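Putative carbohydrate-active enzyme (Uncultured organism, PDB 5WH8) probably hydrolyses O-glycosyl bonds of carbohydrates such as cellulose, this chain being the glycoside hydrolase family 5 cellulase module of a longer, multi-modular protein. Local coordinates at residues A[206-211]-A[231-236]; A[62-67]-A[267-272]; A[212-217]-A[241-246]. One frame throughout, in Å; residues are numbered along the deposited sequence.

Contact 1 of 3, residues A[206-211]-A[231-236]; sequences YTLHFY and LALFVT. With EDO (1,2-ethanediol), chain C.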
loop_
_atom_site.group_PDB
_atom_site.type_symbol
_atom_site.label_atom_id
_atom_site.label_comp_id
_atom_site.label_asym_id
_atom_site.label_seq_id
_atom_site.Cartn_x
_atom_site.Cartn_y
_atom_site.Cartn_z
ATOM N N TYR A 206 -7.370 3.718 -7.460
ATOM C CA TYR A 206 -8.161 4.230 -6.348
ATOM C C TYR A 206 -8.147 3.223 -5.196
ATOM O O TYR A 206 -8.290 2.007 -5.386
ATOM C CB TYR A 206 -9.601 4.522 -6.811
ATOM C CG TYR A 206 -9.652 5.643 -7.823
ATOM C CD1 TYR A 206 -9.377 5.394 -9.169
ATOM C CD2 TYR A 206 -9.919 6.945 -7.436
ATOM C CE1 TYR A 206 -9.390 6.432 -10.102
ATOM C CE2 TYR A 206 -9.946 7.984 -8.382
ATOM C CZ TYR A 206 -9.652 7.710 -9.689
ATOM O OH TYR A 206 -9.682 8.739 -10.628
ATOM N N THR A 207 -7.944 3.756 -3.997
ATOM C CA THR A 207 -7.830 2.945 -2.793
ATOM C C THR A 207 -9.158 2.396 -2.283
ATOM O O THR A 207 -10.142 3.133 -2.135
ATOM C CB THR A 207 -7.217 3.779 -1.699
ATOM O OG1 THR A 207 -6.052 4.420 -2.205
ATOM C CG2 THR A 207 -6.865 2.954 -0.480
ATOM N N LEU A 208 -9.151 1.106 -1.970
ATOM C CA LEU A 208 -10.215 0.439 -1.242
ATOM C C LEU A 208 -9.611 -0.207 0.020
ATOM O O LEU A 208 -8.642 -0.957 -0.080
ATOM C CB LEU A 208 -10.876 -0.639 -2.121
ATOM C CG LEU A 208 -11.973 -1.475 -1.470
ATOM C CD1 LEU A 208 -13.208 -0.607 -1.152
ATOM C CD2 LEU A 208 -12.303 -2.707 -2.350
ATOM N N HIS A 209 -10.166 0.096 1.189
ATOM C CA HIS A 209 -9.725 -0.525 2.452
ATOM C C HIS A 209 -10.887 -1.274 3.100
ATOM O O HIS A 209 -12.007 -0.742 3.199
ATOM C CB HIS A 209 -9.202 0.501 3.449
ATOM C CG HIS A 209 -7.846 1.045 3.116
ATOM N ND1 HIS A 209 -7.204 1.950 3.927
ATOM C CD2 HIS A 209 -7.010 0.810 2.079
ATOM C CE1 HIS A 209 -6.040 2.266 3.402
ATOM N NE2 HIS A 209 -5.898 1.598 2.267
ATOM N N PHE A 210 -10.627 -2.502 3.546
ATOM C CA PHE A 210 -11.645 -3.270 4.272
ATOM C C PHE A 210 -11.049 -3.994 5.451
ATOM O O PHE A 210 -9.864 -4.296 5.459
ATOM C CB PHE A 210 -12.367 -4.281 3.349
ATOM C CG PHE A 210 -11.549 -5.509 2.989
ATOM C CD1 PHE A 210 -11.553 -6.619 3.826
ATOM C CD2 PHE A 210 -10.815 -5.591 1.813
ATOM C CE1 PHE A 210 -10.806 -7.743 3.545
ATOM C CE2 PHE A 210 -10.064 -6.733 1.534
ATOM C CZ PHE A 210 -10.081 -7.808 2.402
ATOM N N TYR A 211 -11.907 -4.274 6.429
ATOM C CA TYR A 211 -11.563 -5.064 7.600
ATOM C C TYR A 211 -12.658 -6.138 7.737
ATOM O O TYR A 211 -13.845 -5.823 7.809
ATOM C CB TYR A 211 -11.421 -4.161 8.848
ATOM C CG TYR A 211 -10.046 -3.541 8.918
ATOM C CD1 TYR A 211 -9.709 -2.467 8.115
ATOM C CD2 TYR A 211 -9.067 -4.102 9.730
ATOM C CE1 TYR A 211 -8.418 -1.933 8.128
ATOM C CE2 TYR A 211 -7.787 -3.589 9.758
ATOM C CZ TYR A 211 -7.468 -2.510 8.962
ATOM O OH TYR A 211 -6.170 -2.045 8.989
ATOM N N LEU A 231 -12.993 2.315 -12.954
ATOM C CA LEU A 231 -11.848 2.580 -12.054
ATOM C C LEU A 231 -11.055 1.308 -11.728
ATOM O O LEU A 231 -11.609 0.226 -11.568
ATOM C CB LEU A 231 -12.298 3.221 -10.735
ATOM C CG LEU A 231 -13.088 4.525 -10.796
ATOM C CD1 LEU A 231 -13.089 5.222 -9.467
ATOM C CD2 LEU A 231 -12.559 5.445 -11.873
ATOM N N ALA A 232 -9.741 1.472 -11.651
ATOM C CA ALA A 232 -8.825 0.418 -11.217
ATOM C C ALA A 232 -8.629 0.570 -9.714
ATOM O O ALA A 232 -8.230 1.648 -9.262
ATOM C CB ALA A 232 -7.496 0.532 -11.947
ATOM N N LEU A 233 -8.945 -0.472 -8.959
ATOM C CA LEU A 233 -8.908 -0.423 -7.492
ATOM C C LEU A 233 -7.676 -1.158 -6.964
ATOM O O LEU A 233 -7.242 -2.158 -7.542
ATOM C CB LEU A 233 -10.154 -1.049 -6.890
ATOM C CG LEU A 233 -11.498 -0.496 -7.351
ATOM C CD1 LEU A 233 -12.593 -1.201 -6.563
ATOM C CD2 LEU A 233 -11.577 1.022 -7.195
ATOM N N PHE A 234 -7.123 -0.667 -5.856
ATOM C CA PHE A 234 -5.975 -1.307 -5.207
ATOM C C PHE A 234 -6.280 -1.420 -3.721
ATOM O O PHE A 234 -6.532 -0.402 -3.088
ATOM C CB PHE A 234 -4.697 -0.477 -5.436
ATOM C CG PHE A 234 -3.385 -1.229 -5.282
ATOM C CD1 PHE A 234 -3.055 -1.904 -4.119
ATOM C CD2 PHE A 234 -2.457 -1.248 -6.328
ATOM C CE1 PHE A 234 -1.821 -2.580 -4.006
ATOM C CE2 PHE A 234 -1.234 -1.918 -6.213
ATOM C CZ PHE A 234 -0.928 -2.587 -5.050
ATOM N N VAL A 235 -6.268 -2.629 -3.144
ATOM C CA VAL A 235 -6.479 -2.731 -1.692
ATOM C C VAL A 235 -5.122 -2.531 -0.989
ATOM O O VAL A 235 -4.406 -3.495 -0.708
ATOM C CB VAL A 235 -7.164 -4.064 -1.317
ATOM C CG1 VAL A 235 -7.278 -4.251 0.199
ATOM C CG2 VAL A 235 -8.565 -4.101 -1.921
ATOM N N THR A 236 -4.782 -1.278 -0.677
ATOM C CA THR A 236 -3.478 -0.985 -0.081
ATOM C C THR A 236 -3.471 -1.286 1.420
ATOM O O THR A 236 -2.425 -1.235 2.046
ATOM C CB THR A 236 -3.041 0.468 -0.288
ATOM O OG1 THR A 236 -3.991 1.334 0.332
ATOM C CG2 THR A 236 -2.922 0.851 -1.791
HETATM C C1 EDO C . -8.842 3.827 -14.765
HETATM O O1 EDO C . -7.526 3.483 -15.218
HETATM C C2 EDO C . -8.718 4.737 -13.553
HETATM O O2 EDO C . -8.439 3.960 -12.379
#
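Tyr206 lies flat against Leu231, whose CD1 methyl sits over the middle of the ring, 3.8 Å from its centroid. This CH-pi contact is the tight end of the pairing. The phenol OH is bonded to the backbone N of Leu199. Beside the ring, the chains pair as parallel strands. Tyr206 N donates to Ala232 O at 2.9 Å, Phe234 N to Tyr206 O at 3.0 Å, and Leu208 N to Phe234 O at 3.2 Å.

The strand axes differ by 47°. An inverse gamma turn centred on Val235 interrupts the regular pairing, and Phe210 bonds again to Gly239. Leu208 O is buried without a hydrogen-bond partner; it has a CA-H...O contact from Val235 CA, 3.2 Å away. Side chains touch more lightly here than Leu231 on the Tyr206 ring: Leu208 CD2 to Val235 CG2, and Phe210 CE2 to Val235 CG1, are both 4.0 Å apart.

The face with Thr207 and Phe234 also carries a polar pair, His209 and Thr236. His209 NE2 donates to Thr236 OG1 at 2.7 Å, with the oxygen in the plane of the imidazole. Glu149 bonds the ring's ND1, so both nitrogens are held and its rotation is fixed. Thr236 OG1, between its own backbone N and carbonyl carbon (chi1 61°), also bonds Glu145.

All touching residues are buried. An ethanediol, probably from the crystallisation liquor, takes the N-H of Ala232 at the loop end. The arrangement is a right-handed beta-alpha-beta unit, strands 204-211 and 233-239 joined through helix 217-228, as in a TIM barrel.

Contact 2 of 3, residues A[62-67]-A[267-272]; sequences IFRLAI and SWVNWS. With EDO (1,2-ethanediol), chain D; EDO (1,2-ethanediol), chain M.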
loop_
_atom_site.group_PDB
_atom_site.type_symbol
_atom_site.label_atom_id
_atom_site.label_comp_id
_atom_site.label_asym_id
_atom_site.label_seq_id
_atom_site.Cartn_x
_atom_site.Cartn_y
_atom_site.Cartn_z
ATOM N N ILE A 62 5.221 -7.182 -2.571
ATOM C CA ILE A 62 5.116 -5.742 -2.357
ATOM C C ILE A 62 5.142 -5.449 -0.837
ATOM O O ILE A 62 4.612 -6.242 -0.030
ATOM C CB ILE A 62 3.820 -5.196 -3.024
ATOM C CG1 ILE A 62 3.716 -3.664 -2.897
ATOM C CG2 ILE A 62 2.583 -5.891 -2.479
ATOM C CD1 ILE A 62 2.718 -3.110 -3.915
ATOM N N PHE A 63 5.774 -4.337 -0.450
ATOM C CA PHE A 63 5.782 -3.857 0.928
ATOM C C PHE A 63 5.333 -2.410 0.943
ATOM O O PHE A 63 5.722 -1.633 0.088
ATOM C CB PHE A 63 7.189 -3.973 1.576
ATOM C CG PHE A 63 7.172 -3.825 3.075
ATOM C CD1 PHE A 63 6.645 -4.806 3.890
ATOM C CD2 PHE A 63 7.639 -2.668 3.669
ATOM C CE1 PHE A 63 6.577 -4.650 5.258
ATOM C CE2 PHE A 63 7.585 -2.506 5.046
ATOM C CZ PHE A 63 7.072 -3.495 5.842
ATOM N N ARG A 64 4.534 -2.046 1.934
ATOM C CA ARG A 64 4.004 -0.687 2.054
ATOM C C ARG A 64 4.597 0.021 3.274
ATOM O O ARG A 64 4.562 -0.502 4.382
ATOM C CB ARG A 64 2.474 -0.753 2.137
ATOM C CG ARG A 64 1.763 0.562 2.428
ATOM C CD ARG A 64 0.299 0.254 2.461
ATOM N NE ARG A 64 -0.669 1.344 2.552
ATOM C CZ ARG A 64 -1.475 1.581 3.588
ATOM N NH1 ARG A 64 -1.366 0.931 4.744
ATOM N NH2 ARG A 64 -2.396 2.513 3.474
ATOM N N LEU A 65 5.120 1.223 3.026
ATOM C CA LEU A 65 5.702 2.079 4.041
ATOM C C LEU A 65 4.640 3.076 4.494
ATOM O O LEU A 65 4.367 4.062 3.816
ATOM C CB LEU A 65 6.951 2.800 3.485
ATOM C CG LEU A 65 8.055 1.912 2.922
ATOM C CD1 LEU A 65 9.096 2.792 2.275
ATOM C CD2 LEU A 65 8.680 1.043 3.968
ATOM N N ALA A 66 4.045 2.793 5.645
ATOM C CA ALA A 66 3.005 3.656 6.208
ATOM C C ALA A 66 3.656 4.796 6.978
ATOM O O ALA A 66 4.087 4.616 8.120
ATOM C CB ALA A 66 2.085 2.859 7.123
ATOM N N ILE A 67 3.713 5.957 6.331
ATOM C CA ILE A 67 4.374 7.140 6.871
ATOM C C ILE A 67 3.316 8.026 7.529
ATOM O O ILE A 67 2.682 8.839 6.870
ATOM C CB ILE A 67 5.121 7.880 5.752
ATOM C CG1 ILE A 67 6.175 6.959 5.130
ATOM C CG2 ILE A 67 5.796 9.149 6.271
ATOM C CD1 ILE A 67 6.347 7.184 3.673
ATOM N N SER A 267 -5.009 -6.324 -6.384
ATOM C CA SER A 267 -3.862 -6.451 -5.487
ATOM C C SER A 267 -4.233 -6.110 -4.048
ATOM O O SER A 267 -5.128 -5.263 -3.805
ATOM C CB SER A 267 -2.713 -5.544 -5.948
ATOM O OG SER A 267 -2.196 -5.936 -7.224
ATOM N N TRP A 268 -3.526 -6.750 -3.103
ATOM C CA TRP A 268 -3.821 -6.589 -1.678
ATOM C C TRP A 268 -2.584 -6.544 -0.793
ATOM O O TRP A 268 -1.553 -7.154 -1.102
ATOM C CB TRP A 268 -4.770 -7.699 -1.199
ATOM C CG TRP A 268 -4.429 -9.150 -1.300
ATOM C CD1 TRP A 268 -4.996 -10.050 -2.158
ATOM C CD2 TRP A 268 -3.564 -9.922 -0.435
ATOM N NE1 TRP A 268 -4.529 -11.311 -1.911
ATOM C CE2 TRP A 268 -3.649 -11.267 -0.864
ATOM C CE3 TRP A 268 -2.719 -9.609 0.647
ATOM C CZ2 TRP A 268 -2.950 -12.291 -0.241
ATOM C CZ3 TRP A 268 -2.009 -10.620 1.239
ATOM C CH2 TRP A 268 -2.133 -11.947 0.804
ATOM N N VAL A 269 -2.718 -5.773 0.293
ATOM C CA VAL A 269 -1.654 -5.515 1.251
ATOM C C VAL A 269 -2.258 -5.621 2.664
ATOM O O VAL A 269 -3.171 -4.885 3.000
ATOM C CB VAL A 269 -1.040 -4.128 1.044
ATOM C CG1 VAL A 269 0.094 -3.887 2.013
ATOM C CG2 VAL A 269 -0.548 -3.953 -0.413
ATOM N N ASN A 270 -1.740 -6.533 3.475
ATOM C CA ASN A 270 -2.282 -6.800 4.820
ATOM C C ASN A 270 -1.690 -5.907 5.915
ATOM O O ASN A 270 -0.459 -5.725 5.992
ATOM C CB ASN A 270 -2.039 -8.286 5.197
ATOM C CG ASN A 270 -2.521 -8.640 6.588
ATOM O OD1 ASN A 270 -1.727 -8.956 7.463
ATOM N ND2 ASN A 270 -3.832 -8.604 6.796
ATOM N N TRP A 271 -2.564 -5.404 6.782
ATOM C CA TRP A 271 -2.191 -4.707 8.022
ATOM C C TRP A 271 -2.095 -5.698 9.198
ATOM O O TRP A 271 -3.120 -6.310 9.520
ATOM C CB TRP A 271 -3.243 -3.649 8.346
ATOM C CG TRP A 271 -2.875 -2.772 9.512
ATOM C CD1 TRP A 271 -3.180 -2.996 10.811
ATOM C CD2 TRP A 271 -2.162 -1.532 9.464
ATOM N NE1 TRP A 271 -2.692 -1.970 11.589
ATOM C CE2 TRP A 271 -2.051 -1.070 10.783
ATOM C CE3 TRP A 271 -1.583 -0.780 8.432
ATOM C CZ2 TRP A 271 -1.386 0.116 11.103
ATOM C CZ3 TRP A 271 -0.932 0.390 8.751
ATOM C CH2 TRP A 271 -0.851 0.831 10.071
ATOM N N SER A 272 -0.947 -5.875 9.875
ATOM C CA SER A 272 0.326 -5.164 9.637
ATOM C C SER A 272 1.465 -6.104 9.998
ATOM O O SER A 272 1.275 -7.056 10.775
ATOM C CB SER A 272 0.450 -3.887 10.482
ATOM O OG SER A 272 0.656 -4.240 11.831
HETATM C C1 EDO D . -4.553 -16.162 -2.783
HETATM O O1 EDO D . -5.085 -16.503 -4.083
HETATM C C2 EDO D . -5.256 -14.914 -2.258
HETATM O O2 EDO D . -5.096 -13.832 -3.185
HETATM C C1 EDO M . -3.908 -0.118 14.589
HETATM O O1 EDO M . -3.589 -1.519 14.520
HETATM C C2 EDO M . -3.903 0.459 16.014
HETATM O O2 EDO M . -2.834 -0.063 16.827
#
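Val269 meets Ile62 and Arg64 through its two methyls, and these apolar touches form the first group. Its CG2 faces Ile62 CG2 at 4.2 Å. Its CG1 lies 3.9 Å from Arg64 CB and also near CD, so the valine rests on the aliphatic part of the arginine. The two backbones stay apart here: the nearest CA atoms, those of Arg64 and Val269, are 7.5 Å from each other. Strand 32-36 lies between the two strands in the sheet, so side chains alone make the contact.

A second group of contacts gathers at the rim of the Trp271 indole. Ala66 CB approaches Trp271 CZ3 at 4.2 Å, near the ring plane. Arg64 NH1 comes to the same edge, 4.1 Å from Trp271 CZ3. The guanidinium and indole planes are 76° apart, so the arginine is not stacked on the ring. The indole N-H points elsewhere, to O1 of an ethanediol, probably from the crystallisation liquor, at 3.1 Å from NE1.

The polar interactions of Arg64 are made with other parts of the barrel. Its chain is extended from CG to NE, with CG anti to the backbone N (chi1 173°), and this carries the guanidinium past Val269. NE forms a salt bridge with Glu145, and NH1 one with Glu237 and a hydrogen bond to Ser35. NH2 is bonded to Asn148. These bonds fix the flat group and its orientation.

The peptide between Trp271 and Ser272 is cis. A cis peptide after a tryptophan at the end of strand 268-273 is consistent with the active-site end of a family 5 TIM barrel.

Contact 3 of 3, residues A[212-217]-A[241-246]; sequences SGTHTQ and TQASGD. With EDO (1,2-ethanediol), chain N; EDO (1,2-ethanediol), chain L.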
loop_
_atom_site.group_PDB
_atom_site.type_symbol
_atom_site.label_atom_id
_atom_site.label_comp_id
_atom_site.label_asym_id
_atom_site.label_seq_id
_atom_site.Cartn_x
_atom_site.Cartn_y
_atom_site.Cartn_z
ATOM N N SER A 212 -12.253 -7.405 7.726
ATOM C CA SER A 212 -13.211 -8.496 7.522
ATOM C C SER A 212 -14.179 -8.692 8.699
ATOM O O SER A 212 -15.208 -9.358 8.544
ATOM C CB SER A 212 -12.472 -9.799 7.206
ATOM O OG SER A 212 -11.785 -10.311 8.299
ATOM N N GLY A 213 -13.879 -8.100 9.841
ATOM C CA GLY A 213 -14.810 -8.098 10.960
ATOM C C GLY A 213 -15.832 -6.976 10.944
ATOM O O GLY A 213 -16.735 -6.932 11.805
ATOM N N THR A 214 -15.735 -6.096 9.939
ATOM C CA THR A 214 -16.519 -4.877 9.882
ATOM C C THR A 214 -17.240 -4.723 8.537
ATOM O O THR A 214 -18.414 -4.360 8.500
ATOM C CB THR A 214 -15.613 -3.658 10.127
ATOM O OG1 THR A 214 -14.948 -3.822 11.401
ATOM C CG2 THR A 214 -16.394 -2.365 10.142
ATOM N N HIS A 215 -16.524 -4.972 7.445
ATOM C CA HIS A 215 -17.041 -4.665 6.100
ATOM C C HIS A 215 -17.354 -5.943 5.347
ATOM O O HIS A 215 -16.567 -6.870 5.329
ATOM C CB HIS A 215 -16.033 -3.823 5.315
ATOM C CG HIS A 215 -15.538 -2.645 6.081
ATOM N ND1 HIS A 215 -14.255 -2.556 6.575
ATOM C CD2 HIS A 215 -16.172 -1.521 6.479
ATOM C CE1 HIS A 215 -14.120 -1.425 7.241
ATOM N NE2 HIS A 215 -15.267 -0.773 7.190
ATOM N N THR A 216 -18.523 -5.986 4.727
ATOM C CA THR A 216 -18.957 -7.185 4.032
ATOM C C THR A 216 -19.574 -6.798 2.666
ATOM O O THR A 216 -18.985 -6.003 1.939
ATOM C CB THR A 216 -19.902 -8.011 4.934
ATOM O OG1 THR A 216 -20.343 -9.179 4.239
ATOM C CG2 THR A 216 -21.077 -7.203 5.394
ATOM N N GLN A 217 -20.733 -7.365 2.329
ATOM C CA GLN A 217 -21.303 -7.195 0.988
ATOM C C GLN A 217 -21.449 -5.748 0.538
ATOM O O GLN A 217 -21.156 -5.424 -0.613
ATOM C CB GLN A 217 -22.683 -7.845 0.888
ATOM C CG GLN A 217 -23.276 -7.731 -0.540
ATOM C CD GLN A 217 -24.705 -8.217 -0.632
ATOM O OE1 GLN A 217 -25.084 -9.191 0.017
ATOM N NE2 GLN A 217 -25.523 -7.512 -1.433
ATOM N N THR A 241 -9.423 -8.519 11.202
ATOM C CA THR A 241 -10.140 -8.146 12.416
ATOM C C THR A 241 -11.238 -7.131 12.090
ATOM O O THR A 241 -11.437 -6.750 10.925
ATOM C CB THR A 241 -9.162 -7.525 13.423
ATOM O OG1 THR A 241 -8.541 -6.401 12.784
ATOM C CG2 THR A 241 -8.107 -8.512 13.854
ATOM N N GLN A 242 -11.953 -6.671 13.115
ATOM C CA GLN A 242 -12.686 -5.427 13.000
ATOM C C GLN A 242 -11.719 -4.253 12.733
ATOM O O GLN A 242 -10.493 -4.355 12.928
ATOM C CB GLN A 242 -13.509 -5.174 14.269
ATOM C CG GLN A 242 -14.594 -6.226 14.502
ATOM C CD GLN A 242 -15.464 -5.904 15.686
ATOM O OE1 GLN A 242 -15.514 -6.669 16.672
ATOM N NE2 GLN A 242 -16.165 -4.800 15.616
ATOM N N ALA A 243 -12.281 -3.132 12.295
ATOM C CA ALA A 243 -11.479 -2.000 11.849
ATOM C C ALA A 243 -10.515 -1.373 12.875
ATOM O O ALA A 243 -9.581 -0.675 12.488
ATOM C CB ALA A 243 -12.408 -0.925 11.302
ATOM N N SER A 244 -10.731 -1.612 14.175
ATOM C CA SER A 244 -9.810 -1.133 15.205
ATOM C C SER A 244 -8.466 -1.840 15.194
ATOM O O SER A 244 -7.509 -1.356 15.779
ATOM C CB SER A 244 -10.427 -1.336 16.580
ATOM O OG SER A 244 -10.642 -2.717 16.782
ATOM N N GLY A 245 -8.405 -3.016 14.587
ATOM C CA GLY A 245 -7.172 -3.784 14.528
ATOM C C GLY A 245 -6.954 -4.781 15.653
ATOM O O GLY A 245 -5.886 -5.425 15.693
ATOM N N ASP A 246 -7.938 -4.947 16.539
ATOM C CA ASP A 246 -7.830 -5.917 17.643
ATOM C C ASP A 246 -9.171 -6.644 17.818
ATOM O O ASP A 246 -10.161 -6.274 17.179
ATOM C CB ASP A 246 -7.390 -5.200 18.946
ATOM C CG ASP A 246 -6.767 -6.136 19.983
ATOM O OD1 ASP A 246 -6.536 -7.346 19.712
ATOM O OD2 ASP A 246 -6.476 -5.618 21.103
HETATM C C1 EDO N . -20.301 -2.173 5.094
HETATM O O1 EDO N . -19.887 -3.363 4.383
HETATM C C2 EDO N . -19.367 -0.976 4.919
HETATM O O2 EDO N . -19.809 -0.081 3.892
HETATM C C1 EDO L . -5.555 0.399 10.863
HETATM O O1 EDO L . -6.225 -0.344 11.900
HETATM C C2 EDO L . -5.465 1.845 11.324
HETATM O O2 EDO L . -5.648 2.718 10.184
HETATM O O HOH W 1 -16.746 -3.299 13.454
#
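Thr214 OG1 accepts the N-H of Ala243 at 2.9 Å, and Gly213 N donates to Thr241 O at 3.0 Å. These two bonds tie the loops together. Neither is ideal. The N-H angle at the hydrogen is 143° in the first. In the second, the donor stands well above the carbonyl plane of Thr241, 66° out of it. Thr214 OG1 is anti to its own carbonyl carbon (chi1 -57°), which turns the hydroxyl to Ala243.

A water extends this link. It lies 2.8 Å from Thr214 OG1 and accepts from Gln242 NE2 at 2.7 Å, so the extended glutamine side chain is linked to the threonine through one water.

Within 241-246, a type I turn runs from Gln242 to Gly245. Gln242 O accepts from Gly245 N and, at 2.8 Å, from Thr241 OG1. The two donors arrive on opposite faces of its carbonyl plane. This double grip keeps the turn in shape beside the neighbouring loop.

The packing around these bonds is close at Gly213. Gly213 CA lies 4.0 Å from Gln242 CA, and the backbones come this close because the glycine has no side chain between them. Gln242 CG passes 3.5 Å from Gly213 O. Farther out the touches are slight, with His215 CE1 at 4.4 Å from Ala243 CB. The imidazole is held instead by its ND1, bonded to Tyr211 N.

Gln242 and Ala243 are exposed, while Ser212 and Thr241 are buried. The first loop leads from strand 204-211 into helix 217-228, and the second from strand 233-239 toward helix 251-263, so the contact joins two adjacent loops at the C-terminal end of the barrel strands.

How the contacts relate
Contacts 1 and 2 are buried in the barrel, while contact 3 lies partly exposed at its rim. Contact 1 pairs neighbouring strands through backbone bonds. Contact 2 joins strands with another between them, so side chains do the work. They meet where Val235 N probably bonds to Ser267 O and where Arg64 CD packs on Thr236 O. Glu145 is shared: it binds Thr236 of contact 1 and Arg64 of contact 2. Contact 3 continues the two strands of contact 1 into their following loops, and Tyr211 packs on Thr241 and Ala243. Its chemistry is polar and partly water-mediated. Contacts 2 and 3 do not touch.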